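Local structure of arylmalonate decarboxylase (Bordetella bronchiseptica, 3IXL) at residues R113-R118 and Y233-D238; L151-V156 and A160-A165; D169-A174 and I184-G189; P198-E201 and P207-S210. The protein decarboxylates 2-aryl-2-methylmalonates enantioselectively, releasing carbon dioxide and leaving a 2-arylpropionate. The protein carries 2 engineered substitutions. All blocks are in the same frame, centred on the assembly; numbering follows the deposited sequence.

Interaction 1: R113-R118 and Y233-D238; sequences RALGVR and YGRLFD
Leu115 reaches over to the first turn of helix 235-238 with both of its methyls, CD2 mainly against Arg235 and CD1 against Leu236. CD2 sits 3.8 Å from Arg235 CB, while CD1 rests 4.0 Å from Leu236 CB. That fork depends on CG lying opposite the carbonyl carbon of Leu115 (chi1 -69°). Leu236 runs at about a right angle to it: its CG is anti to the backbone N (chi1 -178°), and the chain heads into the interior toward Ala214 and Trp217 of helix 211-222. Ala114 adds a looser touch at one side, with its CB 4.4 Å from Leu236 CD1. Arg235 meets Leu115 chiefly through CB, then bends at chi3 (56°), its guanidinium passing obliquely by the same methyl and its NE engaged by Glu239 in a salt bridge. In 113-118, helix 104-114 ends in a Schellman motif with Gly116 at positive phi; Gly116 N bonds to Arg113 O at 3.0 Å, and Leu115 is set within this turn. Across the two segments the contact is purely apolar, so its cohesion comes from the burial of branched side chains, and the charge of Arg235 is dealt with outside it.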
loop_
_atom_site.group_PDB
_atom_site.type_symbol
_atom_site.label_atom_id
_atom_site.label_comp_id
_atom_site.label_asym_id
_atom_site.label_seq_id
_atom_site.Cartn_x
_atom_site.Cartn_y
_atom_site.Cartn_z
ATOM N N ARG A 113 1.559 12.776 -1.017
ATOM C CA ARG A 113 1.235 14.176 -0.719
ATOM C C ARG A 113 1.929 14.680 0.545
ATOM O O ARG A 113 2.464 15.790 0.565
ATOM C CB ARG A 113 -0.271 14.377 -0.652
ATOM C CG ARG A 113 -0.903 14.298 -2.041
ATOM C CD ARG A 113 -2.398 14.119 -1.972
ATOM N NE ARG A 113 -2.969 13.857 -3.290
ATOM C CZ ARG A 113 -4.155 13.289 -3.493
ATOM N NH1 ARG A 113 -4.896 12.908 -2.458
ATOM N NH2 ARG A 113 -4.596 13.090 -4.731
ATOM N N ALA A 114 1.955 13.851 1.581
ATOM C CA ALA A 114 2.640 14.198 2.829
ATOM C C ALA A 114 4.116 14.530 2.604
ATOM O O ALA A 114 4.703 15.334 3.337
ATOM C CB ALA A 114 2.515 13.051 3.837
ATOM N N LEU A 115 4.720 13.882 1.612
ATOM C CA LEU A 115 6.143 14.053 1.328
ATOM C C LEU A 115 6.402 15.033 0.181
ATOM O O LEU A 115 7.548 15.178 -0.258
ATOM C CB LEU A 115 6.806 12.698 1.057
ATOM C CG LEU A 115 6.885 11.814 2.301
ATOM C CD1 LEU A 115 7.065 10.359 1.934
ATOM C CD2 LEU A 115 8.019 12.297 3.220
ATOM N N GLY A 116 5.347 15.697 -0.291
ATOM C CA GLY A 116 5.472 16.710 -1.345
ATOM C C GLY A 116 5.871 16.150 -2.698
ATOM O O GLY A 116 6.544 16.819 -3.482
ATOM N N VAL A 117 5.440 14.927 -2.982
ATOM C CA VAL A 117 5.783 14.270 -4.232
ATOM C C VAL A 117 4.668 14.479 -5.246
ATOM O O VAL A 117 3.547 14.027 -5.042
ATOM C CB VAL A 117 6.043 12.762 -4.011
ATOM C CG1 VAL A 117 6.353 12.068 -5.330
ATOM C CG2 VAL A 117 7.178 12.559 -3.031
ATOM N N ARG A 118 4.982 15.189 -6.325
ATOM C CA ARG A 118 4.056 15.370 -7.437
ATOM C C ARG A 118 4.500 14.522 -8.627
ATOM O O ARG A 118 3.688 13.807 -9.226
ATOM C CB ARG A 118 3.974 16.853 -7.829
ATOM C CG ARG A 118 3.274 17.146 -9.154
ATOM C CD ARG A 118 1.763 17.028 -9.042
ATOM N NE ARG A 118 1.164 18.115 -8.261
ATOM C CZ ARG A 118 0.412 19.093 -8.768
ATOM N NH1 ARG A 118 0.148 19.138 -10.071
ATOM N NH2 ARG A 118 -0.084 20.029 -7.968
ATOM N N TYR A 233 12.442 3.741 9.181
ATOM C CA TYR A 233 11.685 3.111 8.098
ATOM C C TYR A 233 11.272 4.094 7.014
ATOM O O TYR A 233 10.402 3.784 6.190
ATOM C CB TYR A 233 10.462 2.378 8.645
ATOM C CG TYR A 233 10.810 1.281 9.609
ATOM C CD1 TYR A 233 10.480 1.386 10.954
ATOM C CD2 TYR A 233 11.478 0.142 9.180
ATOM C CE1 TYR A 233 10.795 0.377 11.848
ATOM C CE2 TYR A 233 11.795 -0.882 10.065
ATOM C CZ TYR A 233 11.453 -0.752 11.397
ATOM O OH TYR A 233 11.763 -1.755 12.282
ATOM N N GLY A 234 11.886 5.270 7.027
ATOM C CA GLY A 234 11.696 6.243 5.963
ATOM C C GLY A 234 11.117 7.556 6.430
ATOM O O GLY A 234 10.507 7.631 7.504
ATOM N N ARG A 235 11.278 8.570 5.593
ATOM C CA ARG A 235 10.759 9.902 5.868
ATOM C C ARG A 235 9.253 9.953 6.134
ATOM O O ARG A 235 8.785 10.797 6.898
ATOM C CB ARG A 235 11.145 10.842 4.732
ATOM C CG ARG A 235 12.639 11.197 4.773
ATOM C CD ARG A 235 13.127 11.898 3.534
ATOM N NE ARG A 235 12.367 13.104 3.235
ATOM C CZ ARG A 235 12.549 13.831 2.140
ATOM N NH1 ARG A 235 13.483 13.484 1.260
ATOM N NH2 ARG A 235 11.807 14.907 1.927
ATOM N N LEU A 236 8.487 9.059 5.511
ATOM C CA LEU A 236 7.045 9.049 5.745
ATOM C C LEU A 236 6.761 8.969 7.246
ATOM O O LEU A 236 5.921 9.705 7.789
ATOM C CB LEU A 236 6.375 7.873 5.024
ATOM C CG LEU A 236 4.855 7.833 5.199
ATOM C CD1 LEU A 236 4.162 9.055 4.618
ATOM C CD2 LEU A 236 4.280 6.555 4.586
ATOM N N PHE A 237 7.484 8.080 7.916
ATOM C CA PHE A 237 7.287 7.858 9.335
ATOM C C PHE A 237 8.025 8.864 10.186
ATOM O O PHE A 237 7.473 9.377 11.166
ATOM C CB PHE A 237 7.741 6.451 9.714
ATOM C CG PHE A 237 6.961 5.383 9.031
ATOM C CD1 PHE A 237 7.435 4.786 7.869
ATOM C CD2 PHE A 237 5.717 5.007 9.517
ATOM C CE1 PHE A 237 6.685 3.803 7.217
ATOM C CE2 PHE A 237 4.961 4.025 8.874
ATOM C CZ PHE A 237 5.438 3.426 7.729
ATOM N N ASP A 238 9.273 9.135 9.826
ATOM C CA ASP A 238 10.131 9.894 10.722
ATOM C C ASP A 238 9.872 11.393 10.688
ATOM O O ASP A 238 10.271 12.110 11.613
ATOM C CB ASP A 238 11.598 9.529 10.505
ATOM C CG ASP A 238 11.913 8.107 10.964
ATOM O OD1 ASP A 238 11.029 7.449 11.583
ATOM O OD2 ASP A 238 13.037 7.633 10.688
#

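Interaction 2: L151-V156 and A160-A165; sequences LGITGV and ARVDTA
No ring, amide, carboxylate or guanidinium takes part where Val162 meets Leu151 and Ile153, so there are no faces or edges to sort out: the surfaces in touch are rounded methyl groups. Val162 is the hub. Its CG1 comes tip to tip with Leu151, 3.9 Å from CD1, and the same Leu151 methyl lies 4.0 Å from Val162 CG2, so it nestles against the fork of the valine. CG2 also receives Ile153, whose CD1 approaches to 3.7 Å, the two side chains sliding past one another in opposite directions. Both valine methyls can work at once because CG1 stands anti to the backbone N (chi1 -179°), which leaves CG2 beside that N and turned toward Ile153. Ile153 reaches across with its longer branch: CG1 is opposite the carbonyl carbon (chi1 -60°) and the chain runs on extended to CD1. Behind these residues, Leu167 of helix 164-176 backs Val162, and Ala158 and Met159 touch Ile153. Further along, Val156 O and Ala160 N stand 3.6 Å apart, one turn of chain between them. Val156 points away from the other segment, and its side chain comes to about 4 Å from the nearest atom of the bound 2-phenylacetic acid, whose pocket it helps to line. The whole is a compact loop-helix-loop excursion at the surface, leading from strand 144-145 into helix 164-176 of a parallel alpha/beta domain and contributing Val156 to the ligand pocket.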
loop_
_atom_site.group_PDB
_atom_site.type_symbol
_atom_site.label_atom_id
_atom_site.label_comp_id
_atom_site.label_asym_id
_atom_site.label_seq_id
_atom_site.Cartn_x
_atom_site.Cartn_y
_atom_site.Cartn_z
ATOM N N LEU A 151 8.863 -5.654 -11.821
ATOM C CA LEU A 151 9.330 -7.034 -11.688
ATOM C C LEU A 151 8.488 -8.058 -12.446
ATOM O O LEU A 151 8.920 -9.200 -12.622
ATOM C CB LEU A 151 9.430 -7.435 -10.213
ATOM C CG LEU A 151 10.343 -6.586 -9.332
ATOM C CD1 LEU A 151 10.167 -7.058 -7.901
ATOM C CD2 LEU A 151 11.802 -6.682 -9.790
ATOM N N GLY A 152 7.293 -7.668 -12.888
ATOM C CA GLY A 152 6.452 -8.579 -13.690
ATOM C C GLY A 152 5.990 -9.834 -12.965
ATOM O O GLY A 152 5.890 -10.909 -13.559
ATOM N N ILE A 153 5.684 -9.691 -11.679
ATOM C CA ILE A 153 5.246 -10.804 -10.835
ATOM C C ILE A 153 3.730 -10.788 -10.643
ATOM O O ILE A 153 3.143 -9.732 -10.396
ATOM C CB ILE A 153 5.935 -10.735 -9.442
ATOM C CG1 ILE A 153 7.456 -10.804 -9.599
ATOM C CG2 ILE A 153 5.440 -11.858 -8.518
ATOM C CD1 ILE A 153 8.223 -10.466 -8.327
ATOM N N THR A 154 3.094 -11.955 -10.754
ATOM C CA THR A 154 1.671 -12.050 -10.419
ATOM C C THR A 154 1.368 -12.943 -9.230
ATOM O O THR A 154 0.239 -12.959 -8.762
ATOM C CB THR A 154 0.794 -12.517 -11.596
ATOM O OG1 THR A 154 1.147 -13.857 -11.962
ATOM C CG2 THR A 154 0.940 -11.562 -12.768
ATOM N N GLY A 155 2.360 -13.682 -8.739
ATOM C CA GLY A 155 2.133 -14.565 -7.597
ATOM C C GLY A 155 2.283 -13.828 -6.280
ATOM O O GLY A 155 3.241 -13.086 -6.094
ATOM N N VAL A 156 1.346 -14.047 -5.362
ATOM C CA VAL A 156 1.411 -13.417 -4.038
ATOM C C VAL A 156 2.664 -13.850 -3.262
ATOM O O VAL A 156 3.424 -13.007 -2.771
ATOM C CB VAL A 156 0.129 -13.696 -3.213
ATOM C CG1 VAL A 156 0.308 -13.274 -1.755
ATOM C CG2 VAL A 156 -1.065 -12.985 -3.827
ATOM N N ALA A 160 6.766 -11.921 -1.861
ATOM C CA ALA A 160 7.414 -11.965 -0.547
ATOM C C ALA A 160 8.856 -12.481 -0.608
ATOM O O ALA A 160 9.629 -12.282 0.332
ATOM C CB ALA A 160 6.589 -12.801 0.431
ATOM N N ARG A 161 9.212 -13.136 -1.710
ATOM C CA ARG A 161 10.552 -13.716 -1.862
ATOM C C ARG A 161 11.590 -12.738 -2.412
ATOM O O ARG A 161 12.782 -13.040 -2.396
ATOM C CB ARG A 161 10.507 -14.976 -2.730
ATOM C CG ARG A 161 9.750 -16.124 -2.088
ATOM C CD ARG A 161 10.063 -17.463 -2.749
ATOM N NE ARG A 161 9.535 -17.574 -4.111
ATOM C CZ ARG A 161 8.311 -18.007 -4.420
ATOM N NH1 ARG A 161 7.456 -18.358 -3.462
ATOM N NH2 ARG A 161 7.934 -18.079 -5.690
ATOM N N VAL A 162 11.151 -11.580 -2.905
ATOM C CA VAL A 162 12.072 -10.606 -3.482
ATOM C C VAL A 162 12.904 -9.986 -2.349
ATOM O O VAL A 162 12.353 -9.491 -1.359
ATOM C CB VAL A 162 11.312 -9.513 -4.265
ATOM C CG1 VAL A 162 12.271 -8.508 -4.889
ATOM C CG2 VAL A 162 10.450 -10.139 -5.372
ATOM N N ASP A 163 14.224 -10.009 -2.512
ATOM C CA ASP A 163 15.143 -9.531 -1.480
ATOM C C ASP A 163 15.328 -8.013 -1.478
ATOM O O ASP A 163 15.061 -7.325 -2.469
ATOM C CB ASP A 163 16.502 -10.188 -1.686
ATOM C CG ASP A 163 17.156 -9.726 -2.957
ATOM O OD1 ASP A 163 18.038 -8.848 -2.891
ATOM O OD2 ASP A 163 16.737 -10.208 -4.030
ATOM N N THR A 164 15.851 -7.514 -0.363
ATOM C CA THR A 164 16.051 -6.088 -0.169
ATOM C C THR A 164 16.900 -5.439 -1.251
ATOM O O THR A 164 16.558 -4.374 -1.757
ATOM C CB THR A 164 16.674 -5.825 1.216
ATOM O OG1 THR A 164 15.772 -6.293 2.222
ATOM C CG2 THR A 164 17.001 -4.341 1.432
ATOM N N ALA A 165 18.026 -6.064 -1.593
ATOM C CA ALA A 165 18.934 -5.447 -2.563
ATOM C C ALA A 165 18.320 -5.324 -3.959
ATOM O O ALA A 165 18.572 -4.352 -4.668
ATOM C CB ALA A 165 20.257 -6.206 -2.616
#

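Interaction 3: D169-A174 and I184-G189; sequences DLCVRA and ILLSSG. Engineered in segment 184-189: Ser188 (natural residue Cys). With PAC (2-phenylacetic acid), chain C.
Gly189 N donates a nearly perfectly straight hydrogen bond to O1 of the bound 2-phenylacetic acid, 2.8 Å long with an N-H...O angle of 179°. The ligand is also hydrogen-bonded to the hydroxyls of Tyr126, Ser76 and Thr75. Just before Gly189 comes Ser188, an engineered residue that is cysteine in the natural enzyme. Its OG, anti to the backbone N, lies 3.7 Å from ligand atom C2 and is hydrogen-bonded to Gly190 N. This polar turn follows directly on strand 183-187, an inner strand of a four-stranded parallel sheet in an alpha/beta domain; helix 164-176 packs on one face of that sheet and helix 128-140 on the other. The axes of segment 169-174 and strand 184-187 approach to 9.3 Å at 139°, roughly antiparallel. Cys171 lies between them. Its SG lies opposite the carbonyl carbon (chi1 -70°) and drops toward the strand, 3.9 Å from Leu186 CD2 and almost as near to CD1, so the sulfur rests in the leucine's fork. The same SG meets Ile184 CG2 at 4.1 Å, while Ile184 CD1 reaches on to the Cys171 carbonyl. Leu170 touches more lightly, through CD2 to Leu186 CD1 at 4.4 Å. On the outward side of the helix, Arg173 NE forms a salt bridge with Asp169 OD2, 2.8 Å long, meeting the oxygen from above the carboxylate plane.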
loop_
_atom_site.group_PDB
_atom_site.type_symbol
_atom_site.label_atom_id
_atom_site.label_comp_id
_atom_site.label_asym_id
_atom_site.label_seq_id
_atom_site.Cartn_x
_atom_site.Cartn_y
_atom_site.Cartn_z
ATOM N N ASP A 169 17.740 -1.728 -5.853
ATOM C CA ASP A 169 18.152 -1.554 -7.239
ATOM C C ASP A 169 16.981 -1.165 -8.150
ATOM O O ASP A 169 17.135 -0.329 -9.045
ATOM C CB ASP A 169 18.807 -2.830 -7.748
ATOM C CG ASP A 169 19.137 -2.755 -9.207
ATOM O OD1 ASP A 169 20.088 -2.020 -9.551
ATOM O OD2 ASP A 169 18.434 -3.417 -10.002
ATOM N N LEU A 170 15.814 -1.771 -7.929
ATOM C CA LEU A 170 14.620 -1.426 -8.703
ATOM C C LEU A 170 14.258 0.056 -8.559
ATOM O O LEU A 170 13.950 0.733 -9.541
ATOM C CB LEU A 170 13.454 -2.289 -8.240
ATOM C CG LEU A 170 12.149 -2.179 -9.032
ATOM C CD1 LEU A 170 12.290 -2.795 -10.426
ATOM C CD2 LEU A 170 11.018 -2.857 -8.253
ATOM N N CYS A 171 14.285 0.551 -7.326
ATOM C CA CYS A 171 14.006 1.964 -7.066
ATOM C C CYS A 171 15.030 2.885 -7.712
ATOM O O CYS A 171 14.655 3.895 -8.315
ATOM C CB CYS A 171 13.973 2.222 -5.568
ATOM S SG CYS A 171 12.542 1.516 -4.719
ATOM N N VAL A 172 16.306 2.531 -7.577
ATOM C CA VAL A 172 17.373 3.349 -8.150
ATOM C C VAL A 172 17.247 3.390 -9.678
ATOM O O VAL A 172 17.332 4.471 -10.275
ATOM C CB VAL A 172 18.770 2.863 -7.706
ATOM C CG1 VAL A 172 19.865 3.630 -8.452
ATOM C CG2 VAL A 172 18.948 3.029 -6.206
ATOM N N ARG A 173 17.007 2.234 -10.308
ATOM C CA ARG A 173 16.850 2.201 -11.773
ATOM C C ARG A 173 15.625 2.999 -12.241
ATOM O O ARG A 173 15.688 3.725 -13.232
ATOM C CB ARG A 173 16.834 0.770 -12.311
ATOM C CG ARG A 173 18.203 0.082 -12.233
ATOM C CD ARG A 173 18.237 -1.264 -12.947
ATOM N NE ARG A 173 17.411 -2.285 -12.307
ATOM C CZ ARG A 173 16.249 -2.720 -12.788
ATOM N NH1 ARG A 173 15.771 -2.222 -13.926
ATOM N NH2 ARG A 173 15.559 -3.652 -12.143
ATOM N N ALA A 174 14.517 2.905 -11.508
ATOM C CA ALA A 174 13.316 3.678 -11.849
ATOM C C ALA A 174 13.571 5.181 -11.750
ATOM O O ALA A 174 13.147 5.955 -12.609
ATOM C CB ALA A 174 12.148 3.273 -10.955
ATOM N N ILE A 184 9.672 8.440 -5.150
ATOM C CA ILE A 184 9.487 7.114 -5.723
ATOM C C ILE A 184 8.315 6.424 -5.036
ATOM O O ILE A 184 8.201 6.460 -3.803
ATOM C CB ILE A 184 10.772 6.256 -5.551
ATOM C CG1 ILE A 184 11.968 6.937 -6.244
ATOM C CG2 ILE A 184 10.572 4.832 -6.091
ATOM C CD1 ILE A 184 13.329 6.469 -5.753
ATOM N N LEU A 185 7.451 5.810 -5.840
ATOM C CA LEU A 185 6.439 4.902 -5.316
ATOM C C LEU A 185 6.911 3.473 -5.552
ATOM O O LEU A 185 7.109 3.058 -6.689
ATOM C CB LEU A 185 5.079 5.131 -5.982
ATOM C CG LEU A 185 3.981 4.123 -5.623
ATOM C CD1 LEU A 185 3.658 4.171 -4.132
ATOM C CD2 LEU A 185 2.728 4.405 -6.453
ATOM N N LEU A 186 7.112 2.741 -4.462
ATOM C CA LEU A 186 7.443 1.328 -4.503
ATOM C C LEU A 186 6.139 0.574 -4.245
ATOM O O LEU A 186 5.640 0.506 -3.113
ATOM C CB LEU A 186 8.522 1.012 -3.464
ATOM C CG LEU A 186 9.009 -0.426 -3.268
ATOM C CD1 LEU A 186 9.447 -1.092 -4.581
ATOM C CD2 LEU A 186 10.172 -0.385 -2.281
ATOM N N SER A 187 5.564 0.039 -5.318
ATOM C CA SER A 187 4.192 -0.448 -5.264
ATOM C C SER A 187 4.088 -1.964 -5.239
ATOM O O SER A 187 4.678 -2.667 -6.066
ATOM C CB SER A 187 3.348 0.135 -6.404
ATOM O OG SER A 187 1.960 -0.049 -6.139
ATOM N N SER A 188 3.312 -2.407 -4.252
ATOM C CA SER A 188 2.834 -3.770 -3.973
ATOM C C SER A 188 3.034 -4.058 -2.514
ATOM O O SER A 188 4.164 -4.067 -2.014
ATOM C CB SER A 188 3.472 -4.884 -4.790
ATOM O OG SER A 188 2.844 -6.106 -4.418
ATOM N N GLY A 189 1.916 -4.324 -1.848
ATOM C CA GLY A 189 1.902 -4.674 -0.442
ATOM C C GLY A 189 2.394 -6.079 -0.193
ATOM O O GLY A 189 2.412 -6.529 0.951
HETATM C C1 PAC C . -0.806 -4.886 -4.233
HETATM C C2 PAC C . -0.843 -6.403 -4.252
HETATM C "C1'" PAC C . -0.604 -7.202 -2.987
HETATM C "C2'" PAC C . -0.067 -8.480 -3.167
HETATM C "C3'" PAC C . 0.185 -9.312 -2.077
HETATM C "C4'" PAC C . -0.110 -8.865 -0.792
HETATM C "C5'" PAC C . -0.646 -7.586 -0.600
HETATM C "C6'" PAC C . -0.905 -6.752 -1.693
HETATM O O1 PAC C . -0.534 -4.218 -3.197
HETATM O O2 PAC C . -1.066 -4.334 -5.340
#

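Interaction 4: P198-E201 and P207-S210; sequences PEVE and PVVS
Val200 and Val208 press together inside a beta-alpha-beta unit, in which strand 183-187 leads through helix 196-204 to strand 208-210. This is the tight part of the contact: Val200 CG1 stands 3.5 Å from Val208 CG2, the two side chains meeting at about a right angle. Val200 presents that methyl because CG1 is anti to its backbone N (chi1 176°). The neighbours here are largely apolar, with Ile184 and Cys171 also against Val200 and with Leu186 and Ile197 against Val208. One residue on, the character changes. Glu201 is partly exposed, and its extended chain runs past Val208, CG lying 3.9 Å from Val208 CG2, to bring the carboxylate up to the strand. Strand 208-210 is outermost in its sheet, so the Val208 backbone has no further strand beside it. Glu201 takes up that role: Val208 N donates to OE2, on the lone pair anti to the other oxygen, at 2.9 Å and 174°. The Val208 carbonyl is served through a water instead, so this side is bridged by solvent where the valines touch directly. The other carboxylate oxygen, OE1, is hydrogen-bonded by Arg235 N, which should hold the group's rotation. The water donates both its hydrogens, one to Glu201 OE2 at 2.7 Å and one to Val208 O, also at 2.7 Å.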
loop_
_atom_site.group_PDB
_atom_site.type_symbol
_atom_site.label_atom_id
_atom_site.label_comp_id
_atom_site.label_asym_id
_atom_site.label_seq_id
_atom_site.Cartn_x
_atom_site.Cartn_y
_atom_site.Cartn_z
ATOM N N PRO A 198 14.983 3.006 3.730
ATOM C CA PRO A 198 16.001 3.969 4.178
ATOM C C PRO A 198 17.250 3.973 3.305
ATOM O O PRO A 198 17.905 5.001 3.194
ATOM C CB PRO A 198 16.337 3.507 5.607
ATOM C CG PRO A 198 15.910 2.076 5.665
ATOM C CD PRO A 198 14.700 1.987 4.762
ATOM N N GLU A 199 17.579 2.839 2.697
ATOM C CA GLU A 199 18.765 2.771 1.843
ATOM C C GLU A 199 18.551 3.574 0.560
ATOM O O GLU A 199 19.426 4.332 0.132
ATOM C CB GLU A 199 19.100 1.312 1.540
ATOM C CG GLU A 199 20.282 1.072 0.589
ATOM C CD GLU A 199 21.621 1.594 1.084
ATOM O OE1 GLU A 199 22.562 1.588 0.267
ATOM O OE2 GLU A 199 21.747 2.005 2.258
ATOM N N VAL A 200 17.378 3.441 -0.052
ATOM C CA VAL A 200 17.066 4.231 -1.239
ATOM C C VAL A 200 17.052 5.723 -0.924
ATOM O O VAL A 200 17.626 6.520 -1.673
ATOM C CB VAL A 200 15.710 3.825 -1.865
ATOM C CG1 VAL A 200 15.361 4.720 -3.032
ATOM C CG2 VAL A 200 15.742 2.377 -2.332
ATOM N N GLU A 201 16.404 6.101 0.177
ATOM C CA GLU A 201 16.339 7.515 0.570
ATOM C C GLU A 201 17.730 8.096 0.845
ATOM O O GLU A 201 18.012 9.237 0.456
ATOM C CB GLU A 201 15.399 7.707 1.769
ATOM C CG GLU A 201 13.927 7.461 1.399
ATOM C CD GLU A 201 12.937 7.774 2.507
ATOM O OE1 GLU A 201 13.348 7.898 3.682
ATOM O OE2 GLU A 201 11.733 7.875 2.183
ATOM N N PRO A 207 12.310 11.031 -1.197
ATOM C CA PRO A 207 11.511 10.110 -0.390
ATOM C C PRO A 207 10.948 8.936 -1.191
ATOM O O PRO A 207 10.725 9.051 -2.401
ATOM C CB PRO A 207 10.376 10.998 0.134
ATOM C CG PRO A 207 10.224 12.051 -0.898
ATOM C CD PRO A 207 11.593 12.286 -1.484
ATOM N N VAL A 208 10.728 7.829 -0.490
ATOM C CA VAL A 208 10.069 6.642 -1.032
ATOM C C VAL A 208 8.780 6.383 -0.266
ATOM O O VAL A 208 8.773 6.361 0.973
ATOM C CB VAL A 208 10.954 5.379 -0.901
ATOM C CG1 VAL A 208 10.228 4.141 -1.431
ATOM C CG2 VAL A 208 12.263 5.580 -1.634
ATOM N N VAL A 209 7.701 6.168 -1.006
ATOM C CA VAL A 209 6.448 5.700 -0.415
ATOM C C VAL A 209 6.263 4.265 -0.874
ATOM O O VAL A 209 6.248 4.000 -2.074
ATOM C CB VAL A 209 5.246 6.583 -0.818
ATOM C CG1 VAL A 209 3.926 5.986 -0.307
ATOM C CG2 VAL A 209 5.411 7.989 -0.250
ATOM N N SER A 210 6.142 3.350 0.081
ATOM C CA SER A 210 6.035 1.926 -0.213
ATOM C C SER A 210 4.657 1.443 0.222
ATOM O O SER A 210 4.192 1.809 1.304
ATOM C CB SER A 210 7.140 1.162 0.517
ATOM O OG SER A 210 7.042 -0.224 0.266
HETATM O O HOH W 1 9.428 7.285 3.374
#

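How the interactions relate
Interactions 3 and 4 are the buried pair and share one sheet: strands 183-187 and 208-210 are neighbours in it, their backbones bonded between Val209 and both Ile184 and Leu186, while Cys171 and Val200 pack helix to helix on the same face. Interaction 1 is partly buried and abuts interaction 4, where Leu115 meets Val209. Interaction 2 lies at the surface, about 23 Å from interaction 1 between centres, and joins interaction 3 through helix 164-176 and a Leu151-Leu170 touch. Across their segments, interactions 1 to 3 are apolar; only interaction 4, at the sheet edge, adds a carboxylate and a water. Val156 of interaction 2 and Ser188 and Gly189 of interaction 3 line the ligand pocket.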